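PDB 2EEN: hypothetical protein PH1819 from Pyrococcus horikoshii, which is of unknown function but belongs to the CYTH family, whose characterised members act on triphosphates, and so probably binds a triphosphate-bearing substrate. Local coordinates for residues 125-135 with 170-178; 70-78 with 143-151. All blocks are in the same frame, centred on the assembly; numbering follows the deposited sequence.

How the contacts relate
Along the chain, 70-78 comes first, as the loop between strands 59-70 and 78-85. The hairpin tip 125-135 joins strands 120-127 and 131-139; then 143-151 leads into helix 146-160 and closes contact 2. The chain runs on to helix 170-176, which returns to the hairpin and closes contact 1. The segments alternate, so the two closures cross rather than nest. Contact 2 ties the loop before outermost strand 78-85 to helix 146-160, and contact 1 ties the C-terminal helix to the hairpin; the other outermost strand, 3-9, runs beside both contacts. Their centres lie about 22 Å apart, bridged by a long, weak ion pair between Lys76 and Glu135.

Contact 1 (125-135 with 170-178); sequences DEVEGLGKFIE and YLELLLEKR
Tyr170, at the start of helix 170-176, lays its ring against side chains of the hairpin 125-135. Val127 CG2 sits over the middle of one ring face in a CH-pi contact, 3.7 Å from the Tyr170 ring centroid, and Lys7 of strand 3-9 makes a cation-pi contact with the same ring. At the rim, Tyr170 CE1 points at the face of Phe133, 3.4 Å from Phe133 CG, and the two rings form a T-shaped (edge-to-face) pair with planes 75° apart. The hydroxyl continues inward: Tyr170 OH donates to Asp125 OD2 at 2.6 Å, meeting the anti lone pair, the one turned away from OD1. Because Arg111 forms a salt bridge to that same oxygen, Asp125 OD2 is held by two donors. Glu135 OE2 comes in from the opposite direction and stops 3.1 Å from Tyr170 OH. A leucine in place of Tyr170 would probably leave Asp125 without its hydroxyl partner, Phe133 without the ring edge against its face, and a gap beneath Val127 CG2. The hairpin belongs to the antiparallel sheet of the CYTH fold, whose strands curve round a central tunnel, and a classic beta bulge, Leu130 and Gly131 facing Val127, shapes its tip. From the bulge, Leu130 reaches for the helix. Its chi1 of -69° sets CG anti to the carbonyl carbon and brings Leu130 CG, the branch point, to 3.6 Å from Leu174 CD2. Leu130 CD1 lies 3.7 Å from Tyr170 CD1 and also meets Leu173 CB, while Leu130 CD2 packs on Leu174 and the aliphatic end of Lys177. That same Leu174 CD2 methyl abuts the backbone of the turn, 3.8 Å from Gly129 O.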
loop_
_atom_site.group_PDB
_atom_site.type_symbol
_atom_site.label_atom_id
_atom_site.label_comp_id
_atom_site.label_asym_id
_atom_site.label_seq_id
_atom_site.Cartn_x
_atom_site.Cartn_y
_atom_site.Cartn_z
ATOM N N ASP A 125 -24.964 3.673 10.489
ATOM C CA ASP A 125 -23.990 2.701 10.968
ATOM C C ASP A 125 -24.396 1.973 12.237
ATOM O O ASP A 125 -24.832 2.590 13.198
ATOM C CB ASP A 125 -22.647 3.384 11.247
ATOM C CG ASP A 125 -22.039 4.031 10.025
ATOM O OD1 ASP A 125 -22.498 3.764 8.890
ATOM O OD2 ASP A 125 -21.079 4.807 10.207
ATOM N N GLU A 126 -24.252 0.651 12.227
ATOM C CA GLU A 126 -24.525 -0.167 13.407
ATOM C C GLU A 126 -23.146 -0.734 13.699
ATOM O O GLU A 126 -22.712 -1.678 13.047
ATOM C CB GLU A 126 -25.496 -1.302 13.084
ATOM C CG GLU A 126 -25.840 -2.166 14.281
ATOM C CD GLU A 126 -26.662 -1.423 15.320
ATOM O OE1 GLU A 126 -27.816 -1.060 15.010
ATOM O OE2 GLU A 126 -26.157 -1.199 16.441
ATOM N N VAL A 127 -22.461 -0.145 14.672
ATOM C CA VAL A 127 -21.097 -0.539 15.006
ATOM C C VAL A 127 -21.040 -1.502 16.174
ATOM O O VAL A 127 -21.545 -1.207 17.255
ATOM C CB VAL A 127 -20.266 0.714 15.339
ATOM C CG1 VAL A 127 -18.810 0.356 15.569
ATOM C CG2 VAL A 127 -20.408 1.727 14.201
ATOM N N GLU A 128 -20.419 -2.654 15.947
ATOM C CA GLU A 128 -20.289 -3.657 16.999
ATOM C C GLU A 128 -19.509 -3.059 18.165
ATOM O O GLU A 128 -18.450 -2.449 17.978
ATOM C CB GLU A 128 -19.569 -4.899 16.470
ATOM C CG GLU A 128 -20.300 -5.602 15.339
ATOM C CD GLU A 128 -19.764 -7.000 15.077
ATOM O OE1 GLU A 128 -18.663 -7.316 15.570
ATOM O OE2 GLU A 128 -20.442 -7.778 14.372
ATOM N N GLY A 129 -20.054 -3.213 19.366
ATOM C CA GLY A 129 -19.389 -2.689 20.544
ATOM C C GLY A 129 -19.636 -1.224 20.848
ATOM O O GLY A 129 -19.165 -0.731 21.872
ATOM N N LEU A 130 -20.357 -0.522 19.974
ATOM C CA LEU A 130 -20.650 0.895 20.191
ATOM C C LEU A 130 -22.120 1.252 20.012
ATOM O O LEU A 130 -22.684 1.991 20.820
ATOM C CB LEU A 130 -19.823 1.779 19.257
ATOM C CG LEU A 130 -18.314 1.896 19.443
ATOM C CD1 LEU A 130 -17.819 2.914 18.428
ATOM C CD2 LEU A 130 -17.956 2.355 20.860
ATOM N N GLY A 131 -22.743 0.742 18.953
ATOM C CA GLY A 131 -24.143 1.041 18.726
ATOM C C GLY A 131 -24.407 1.769 17.425
ATOM O O GLY A 131 -23.607 1.706 16.492
ATOM N N LYS A 132 -25.530 2.476 17.373
ATOM C CA LYS A 132 -25.937 3.203 16.174
ATOM C C LYS A 132 -25.401 4.623 16.024
ATOM O O LYS A 132 -25.410 5.418 16.966
ATOM C CB LYS A 132 -27.462 3.262 16.101
ATOM C CG LYS A 132 -28.141 1.919 15.972
ATOM C CD LYS A 132 -29.654 2.087 15.939
ATOM C CE LYS A 132 -30.352 0.804 15.511
ATOM N NZ LYS A 132 -30.006 -0.347 16.384
ATOM N N PHE A 133 -24.945 4.927 14.814
ATOM C CA PHE A 133 -24.434 6.250 14.478
ATOM C C PHE A 133 -24.929 6.604 13.090
ATOM O O PHE A 133 -25.404 5.746 12.343
ATOM C CB PHE A 133 -22.907 6.281 14.432
ATOM C CG PHE A 133 -22.254 6.080 15.761
ATOM C CD1 PHE A 133 -22.217 4.820 16.341
ATOM C CD2 PHE A 133 -21.667 7.148 16.426
ATOM C CE1 PHE A 133 -21.607 4.623 17.574
ATOM C CE2 PHE A 133 -21.049 6.963 17.667
ATOM C CZ PHE A 133 -21.018 5.695 18.237
ATOM N N ILE A 134 -24.815 7.881 12.759
ATOM C CA ILE A 134 -25.191 8.351 11.445
ATOM C C ILE A 134 -24.071 9.262 10.975
ATOM O O ILE A 134 -23.590 10.125 11.715
ATOM C CB ILE A 134 -26.532 9.116 11.452
ATOM C CG1 ILE A 134 -26.855 9.570 10.021
ATOM C CG2 ILE A 134 -26.471 10.301 12.412
ATOM C CD1 ILE A 134 -28.258 10.081 9.839
ATOM N N GLU A 135 -23.622 9.037 9.750
ATOM C CA GLU A 135 -22.565 9.852 9.193
ATOM C C GLU A 135 -23.076 10.499 7.928
ATOM O O GLU A 135 -24.023 10.011 7.309
ATOM C CB GLU A 135 -21.328 9.003 8.880
ATOM C CG GLU A 135 -20.522 8.614 10.116
ATOM C CD GLU A 135 -19.203 7.934 9.780
ATOM O OE1 GLU A 135 -18.637 8.216 8.703
ATOM O OE2 GLU A 135 -18.715 7.129 10.604
ATOM N N TYR A 170 -14.621 5.761 15.459
ATOM C CA TYR A 170 -15.114 4.574 16.137
ATOM C C TYR A 170 -13.939 3.912 16.841
ATOM O O TYR A 170 -14.084 3.385 17.943
ATOM C CB TYR A 170 -15.732 3.597 15.139
ATOM C CG TYR A 170 -16.976 4.125 14.474
ATOM C CD1 TYR A 170 -18.000 4.703 15.229
ATOM C CD2 TYR A 170 -17.143 4.033 13.095
ATOM C CE1 TYR A 170 -19.154 5.177 14.626
ATOM C CE2 TYR A 170 -18.296 4.503 12.483
ATOM C CZ TYR A 170 -19.295 5.072 13.249
ATOM O OH TYR A 170 -20.427 5.540 12.639
ATOM N N LEU A 171 -12.773 3.944 16.200
ATOM C CA LEU A 171 -11.575 3.353 16.781
ATOM C C LEU A 171 -11.282 3.983 18.138
ATOM O O LEU A 171 -11.072 3.277 19.124
ATOM C CB LEU A 171 -10.369 3.559 15.862
ATOM C CG LEU A 171 -9.016 3.143 16.449
ATOM C CD1 LEU A 171 -9.023 1.648 16.730
ATOM C CD2 LEU A 171 -7.897 3.503 15.479
ATOM N N GLU A 172 -11.268 5.310 18.182
ATOM C CA GLU A 172 -10.993 6.019 19.430
ATOM C C GLU A 172 -12.028 5.705 20.499
ATOM O O GLU A 172 -11.697 5.540 21.675
ATOM C CB GLU A 172 -10.954 7.526 19.181
ATOM C CG GLU A 172 -9.747 7.982 18.390
ATOM C CD GLU A 172 -9.797 9.461 18.055
ATOM O OE1 GLU A 172 -10.696 9.872 17.290
ATOM O OE2 GLU A 172 -8.937 10.216 18.557
ATOM N N LEU A 173 -13.285 5.639 20.086
ATOM C CA LEU A 173 -14.368 5.346 21.007
ATOM C C LEU A 173 -14.214 3.937 21.560
ATOM O O LEU A 173 -14.412 3.707 22.753
ATOM C CB LEU A 173 -15.716 5.489 20.290
ATOM C CG LEU A 173 -16.059 6.925 19.894
ATOM C CD1 LEU A 173 -17.318 6.933 19.055
ATOM C CD2 LEU A 173 -16.245 7.778 21.144
ATOM N N LEU A 174 -13.849 2.994 20.701
ATOM C CA LEU A 174 -13.685 1.626 21.167
ATOM C C LEU A 174 -12.455 1.497 22.060
ATOM O O LEU A 174 -12.480 0.752 23.031
ATOM C CB LEU A 174 -13.607 0.657 19.985
ATOM C CG LEU A 174 -14.967 0.401 19.322
ATOM C CD1 LEU A 174 -14.779 -0.145 17.912
ATOM C CD2 LEU A 174 -15.775 -0.562 20.181
ATOM N N LEU A 175 -11.393 2.233 21.753
ATOM C CA LEU A 175 -10.179 2.148 22.565
ATOM C C LEU A 175 -10.401 2.658 23.977
ATOM O O LEU A 175 -9.789 2.169 24.935
ATOM C CB LEU A 175 -9.038 2.927 21.906
ATOM C CG LEU A 175 -8.453 2.250 20.662
ATOM C CD1 LEU A 175 -7.320 3.100 20.104
ATOM C CD2 LEU A 175 -7.953 0.856 21.020
ATOM N N GLU A 176 -11.284 3.638 24.106
ATOM C CA GLU A 176 -11.588 4.203 25.412
ATOM C C GLU A 176 -12.225 3.147 26.304
ATOM O O GLU A 176 -12.034 3.151 27.518
ATOM C CB GLU A 176 -12.558 5.375 25.273
ATOM C CG GLU A 176 -11.974 6.628 24.665
ATOM C CD GLU A 176 -12.997 7.745 24.581
ATOM O OE1 GLU A 176 -13.674 8.004 25.601
ATOM O OE2 GLU A 176 -13.122 8.365 23.504
ATOM N N LYS A 177 -12.976 2.241 25.686
ATOM C CA LYS A 177 -13.678 1.187 26.409
ATOM C C LYS A 177 -12.877 -0.094 26.618
ATOM O O LYS A 177 -13.416 -1.106 27.065
ATOM C CB LYS A 177 -14.994 0.884 25.690
ATOM C CG LYS A 177 -15.946 2.073 25.686
ATOM C CD LYS A 177 -17.179 1.818 24.847
ATOM C CE LYS A 177 -18.122 3.012 24.887
ATOM N NZ LYS A 177 -18.657 3.257 26.255
ATOM N N ARG A 178 -11.587 -0.044 26.300
ATOM C CA ARG A 178 -10.709 -1.196 26.470
ATOM C C ARG A 178 -10.310 -1.342 27.932
ATOM O O ARG A 178 -10.296 -2.489 28.429
ATOM C CB ARG A 178 -9.458 -1.037 25.603
ATOM C CG ARG A 178 -9.674 -1.406 24.149
ATOM C CD ARG A 178 -9.269 -2.849 23.899
ATOM N NE ARG A 178 -10.192 -3.544 23.007
ATOM C CZ ARG A 178 -9.935 -4.720 22.444
ATOM N NH1 ARG A 178 -8.778 -5.326 22.673
ATOM N NH2 ARG A 178 -10.842 -5.301 21.668
#

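Contact 2 (70-78 with 143-151); sequences KIDEKSKTR and KDEIPEAVE
Ile71 has its CG1 branch between the backbone N and the carbonyl carbon (chi1 59°), a crowded position that sends CD1 at the helix, and Ile146 answers with an extended side chain (chi2 179°). The two meet at about a right angle, Ile71 CD1 only 3.4 Å from Ile146 CD1, tighter than ordinary van der Waals contact. Thr77 reaches the same methyl tip to tip, its CG2 3.6 Å from Ile146 CD1, while the aliphatic part of Lys143 lies against Ile71 CD1. The other branch of Ile146, CG2, runs alongside Asp72 and lies by its carboxyl carbon. One turn further on, Val150 spreads its two methyls over three residues of the loop. Val150 CG1 meets the carbonyl O and CB of Lys74, and Val150 CG2 rests 3.6 Å from Ser75 CB and equally close to Asp72 OD2. No hydrogen bond crosses the contact; Asp72 OD2, Ser75 OG and Thr77 OG1 are linked within the loop. Ser75 OG is the hub: it donates to Asp72 OD2 at 2.6 Å, approaching on the anti side 17° out of the carboxylate plane, and accepts from Thr77 OG1 at 2.8 Å and from Thr77 N at 3.3 Å. These three bonds fix the Ser75 hydroxyl. Lys76 pairs through its backbone with Glu5, and Val4 touches Thr77 and Val150, so that strand 3-9 borders both partners. The bond from Thr77 N to Ser75 OG defines an ST turn, here in the loop linking strands 59-70 and 78-85 of the CYTH fold and seated on the first turns of helix 146-160.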
loop_
_atom_site.group_PDB
_atom_site.type_symbol
_atom_site.label_atom_id
_atom_site.label_comp_id
_atom_site.label_asym_id
_atom_site.label_seq_id
_atom_site.Cartn_x
_atom_site.Cartn_y
_atom_site.Cartn_z
ATOM N N LYS A 70 -6.928 15.671 11.806
ATOM C CA LYS A 70 -8.140 16.441 11.557
ATOM C C LYS A 70 -7.681 17.877 11.346
ATOM O O LYS A 70 -6.801 18.366 12.060
ATOM C CB LYS A 70 -9.092 16.362 12.757
ATOM C CG LYS A 70 -9.761 15.001 12.940
ATOM C CD LYS A 70 -10.749 15.000 14.105
ATOM C CE LYS A 70 -10.052 15.228 15.440
ATOM N NZ LYS A 70 -9.019 14.188 15.715
ATOM N N ILE A 71 -8.259 18.554 10.360
ATOM C CA ILE A 71 -7.872 19.933 10.088
ATOM C C ILE A 71 -8.986 20.912 10.423
ATOM O O ILE A 71 -8.816 22.124 10.296
ATOM C CB ILE A 71 -7.486 20.122 8.617
ATOM C CG1 ILE A 71 -8.660 19.741 7.714
ATOM C CG2 ILE A 71 -6.258 19.285 8.293
ATOM C CD1 ILE A 71 -8.416 20.027 6.248
ATOM N N ASP A 72 -10.117 20.380 10.872
ATOM C CA ASP A 72 -11.275 21.202 11.208
ATOM C C ASP A 72 -11.768 20.907 12.625
ATOM O O ASP A 72 -11.903 19.748 13.017
ATOM C CB ASP A 72 -12.392 20.937 10.191
ATOM C CG ASP A 72 -13.632 21.759 10.458
ATOM O OD1 ASP A 72 -13.525 23.003 10.518
ATOM O OD2 ASP A 72 -14.718 21.160 10.600
ATOM N N GLU A 73 -12.046 21.960 13.387
ATOM C CA GLU A 73 -12.509 21.811 14.764
ATOM C C GLU A 73 -13.972 21.383 14.839
ATOM O O GLU A 73 -14.406 20.807 15.838
ATOM C CB GLU A 73 -12.344 23.132 15.528
ATOM C CG GLU A 73 -11.267 24.050 14.976
ATOM C CD GLU A 73 -11.625 24.623 13.614
ATOM O OE1 GLU A 73 -12.640 25.346 13.519
ATOM O OE2 GLU A 73 -10.895 24.349 12.636
ATOM N N LYS A 74 -14.723 21.667 13.781
ATOM C CA LYS A 74 -16.145 21.344 13.738
ATOM C C LYS A 74 -16.501 20.044 13.026
ATOM O O LYS A 74 -17.681 19.711 12.912
ATOM C CB LYS A 74 -16.923 22.487 13.083
ATOM C CG LYS A 74 -17.195 23.681 13.988
ATOM C CD LYS A 74 -15.955 24.516 14.232
ATOM C CE LYS A 74 -16.325 25.839 14.887
ATOM N NZ LYS A 74 -17.161 25.636 16.103
ATOM N N SER A 75 -15.502 19.312 12.543
ATOM C CA SER A 75 -15.798 18.065 11.850
ATOM C C SER A 75 -14.640 17.061 11.942
ATOM O O SER A 75 -13.622 17.289 12.575
ATOM C CB SER A 75 -16.107 18.391 10.386
ATOM O OG SER A 75 -14.897 18.746 9.719
ATOM N N LYS A 76 -14.856 15.896 11.308
ATOM C CA LYS A 76 -13.822 14.867 11.291
ATOM C C LYS A 76 -13.022 14.906 9.981
ATOM O O LYS A 76 -12.314 13.976 9.623
ATOM C CB LYS A 76 -14.515 13.506 11.410
ATOM C CG LYS A 76 -15.351 13.365 12.687
ATOM C CD LYS A 76 -16.206 12.093 12.678
ATOM C CE LYS A 76 -15.388 10.837 12.353
ATOM N NZ LYS A 76 -16.273 9.678 12.319
ATOM N N THR A 77 -13.191 16.018 9.235
ATOM C CA THR A 77 -12.525 16.143 7.940
ATOM C C THR A 77 -11.012 16.035 8.064
ATOM O O THR A 77 -10.388 16.670 8.905
ATOM C CB THR A 77 -12.866 17.507 7.344
ATOM O OG1 THR A 77 -14.283 17.626 7.187
ATOM C CG2 THR A 77 -12.200 17.651 5.975
ATOM N N ARG A 78 -10.435 15.226 7.189
ATOM C CA ARG A 78 -8.999 15.028 7.192
ATOM C C ARG A 78 -8.531 14.585 5.823
ATOM O O ARG A 78 -9.323 14.129 4.998
ATOM C CB ARG A 78 -8.635 13.963 8.218
ATOM C CG ARG A 78 -9.255 12.613 7.921
ATOM C CD ARG A 78 -9.621 11.905 9.210
ATOM N NE ARG A 78 -8.508 11.940 10.144
ATOM C CZ ARG A 78 -8.615 11.686 11.441
ATOM N NH1 ARG A 78 -9.794 11.370 11.961
ATOM N NH2 ARG A 78 -7.545 11.763 12.221
ATOM N N LYS A 143 -9.635 23.685 1.194
ATOM C CA LYS A 143 -9.735 23.603 2.640
ATOM C C LYS A 143 -10.676 24.678 3.177
ATOM O O LYS A 143 -11.412 24.445 4.134
ATOM C CB LYS A 143 -8.344 23.764 3.261
ATOM C CG LYS A 143 -8.319 23.693 4.773
ATOM C CD LYS A 143 -6.901 23.829 5.323
ATOM C CE LYS A 143 -5.985 22.723 4.811
ATOM N NZ LYS A 143 -4.624 22.782 5.423
ATOM N N ASP A 144 -10.661 25.855 2.556
ATOM C CA ASP A 144 -11.486 26.960 3.036
ATOM C C ASP A 144 -12.965 26.778 2.692
ATOM O O ASP A 144 -13.825 27.551 3.097
ATOM C CB ASP A 144 -10.960 28.263 2.427
ATOM C CG ASP A 144 -9.877 28.839 3.334
ATOM O OD1 ASP A 144 -10.154 29.012 4.522
ATOM O OD2 ASP A 144 -8.779 29.099 2.851
ATOM N N GLU A 145 -13.241 25.743 1.870
ATOM C CA GLU A 145 -14.627 25.418 1.568
ATOM C C GLU A 145 -15.219 24.449 2.600
ATOM O O GLU A 145 -16.405 24.171 2.610
ATOM C CB GLU A 145 -14.677 24.798 0.173
ATOM C CG GLU A 145 -14.169 25.755 -0.904
ATOM C CD GLU A 145 -14.252 25.081 -2.257
ATOM O OE1 GLU A 145 -13.736 23.983 -2.398
ATOM O OE2 GLU A 145 -14.813 25.680 -3.176
ATOM N N ILE A 146 -14.341 23.906 3.473
ATOM C CA ILE A 146 -14.810 22.933 4.467
ATOM C C ILE A 146 -15.836 23.529 5.442
ATOM O O ILE A 146 -16.873 22.950 5.738
ATOM C CB ILE A 146 -13.596 22.429 5.249
ATOM C CG1 ILE A 146 -12.718 21.546 4.357
ATOM C CG2 ILE A 146 -14.056 21.580 6.449
ATOM C CD1 ILE A 146 -11.475 21.044 5.092
ATOM N N PRO A 147 -15.576 24.731 5.986
ATOM C CA PRO A 147 -16.535 25.325 6.920
ATOM C C PRO A 147 -17.966 25.386 6.386
ATOM O O PRO A 147 -18.902 25.000 7.081
ATOM C CB PRO A 147 -15.938 26.705 7.185
ATOM C CG PRO A 147 -14.466 26.421 7.139
ATOM C CD PRO A 147 -14.353 25.554 5.903
ATOM N N GLU A 148 -18.132 25.862 5.156
ATOM C CA GLU A 148 -19.460 25.955 4.546
ATOM C C GLU A 148 -20.110 24.577 4.434
ATOM O O GLU A 148 -21.285 24.402 4.767
ATOM C CB GLU A 148 -19.371 26.566 3.143
ATOM C CG GLU A 148 -18.868 27.997 3.092
ATOM C CD GLU A 148 -18.669 28.488 1.667
ATOM O OE1 GLU A 148 -19.669 28.581 0.921
ATOM O OE2 GLU A 148 -17.511 28.776 1.289
ATOM N N ALA A 149 -19.337 23.608 3.950
ATOM C CA ALA A 149 -19.836 22.246 3.785
ATOM C C ALA A 149 -20.247 21.647 5.123
ATOM O O ALA A 149 -21.267 20.971 5.217
ATOM C CB ALA A 149 -18.776 21.369 3.129
ATOM N N VAL A 150 -19.444 21.887 6.153
ATOM C CA VAL A 150 -19.750 21.365 7.471
ATOM C C VAL A 150 -21.087 21.919 7.938
ATOM O O VAL A 150 -21.921 21.188 8.453
ATOM C CB VAL A 150 -18.652 21.730 8.498
ATOM C CG1 VAL A 150 -19.122 21.396 9.909
ATOM C CG2 VAL A 150 -17.373 20.964 8.176
ATOM N N GLU A 151 -21.294 23.218 7.745
ATOM C CA GLU A 151 -22.545 23.843 8.153
ATOM C C GLU A 151 -23.718 23.209 7.414
ATOM O O GLU A 151 -24.762 22.925 8.004
ATOM C CB GLU A 151 -22.498 25.346 7.866
ATOM C CG GLU A 151 -21.327 26.054 8.529
ATOM C CD GLU A 151 -21.338 27.555 8.306
ATOM O OE1 GLU A 151 -21.519 27.989 7.148
ATOM O OE2 GLU A 151 -21.155 28.303 9.292
#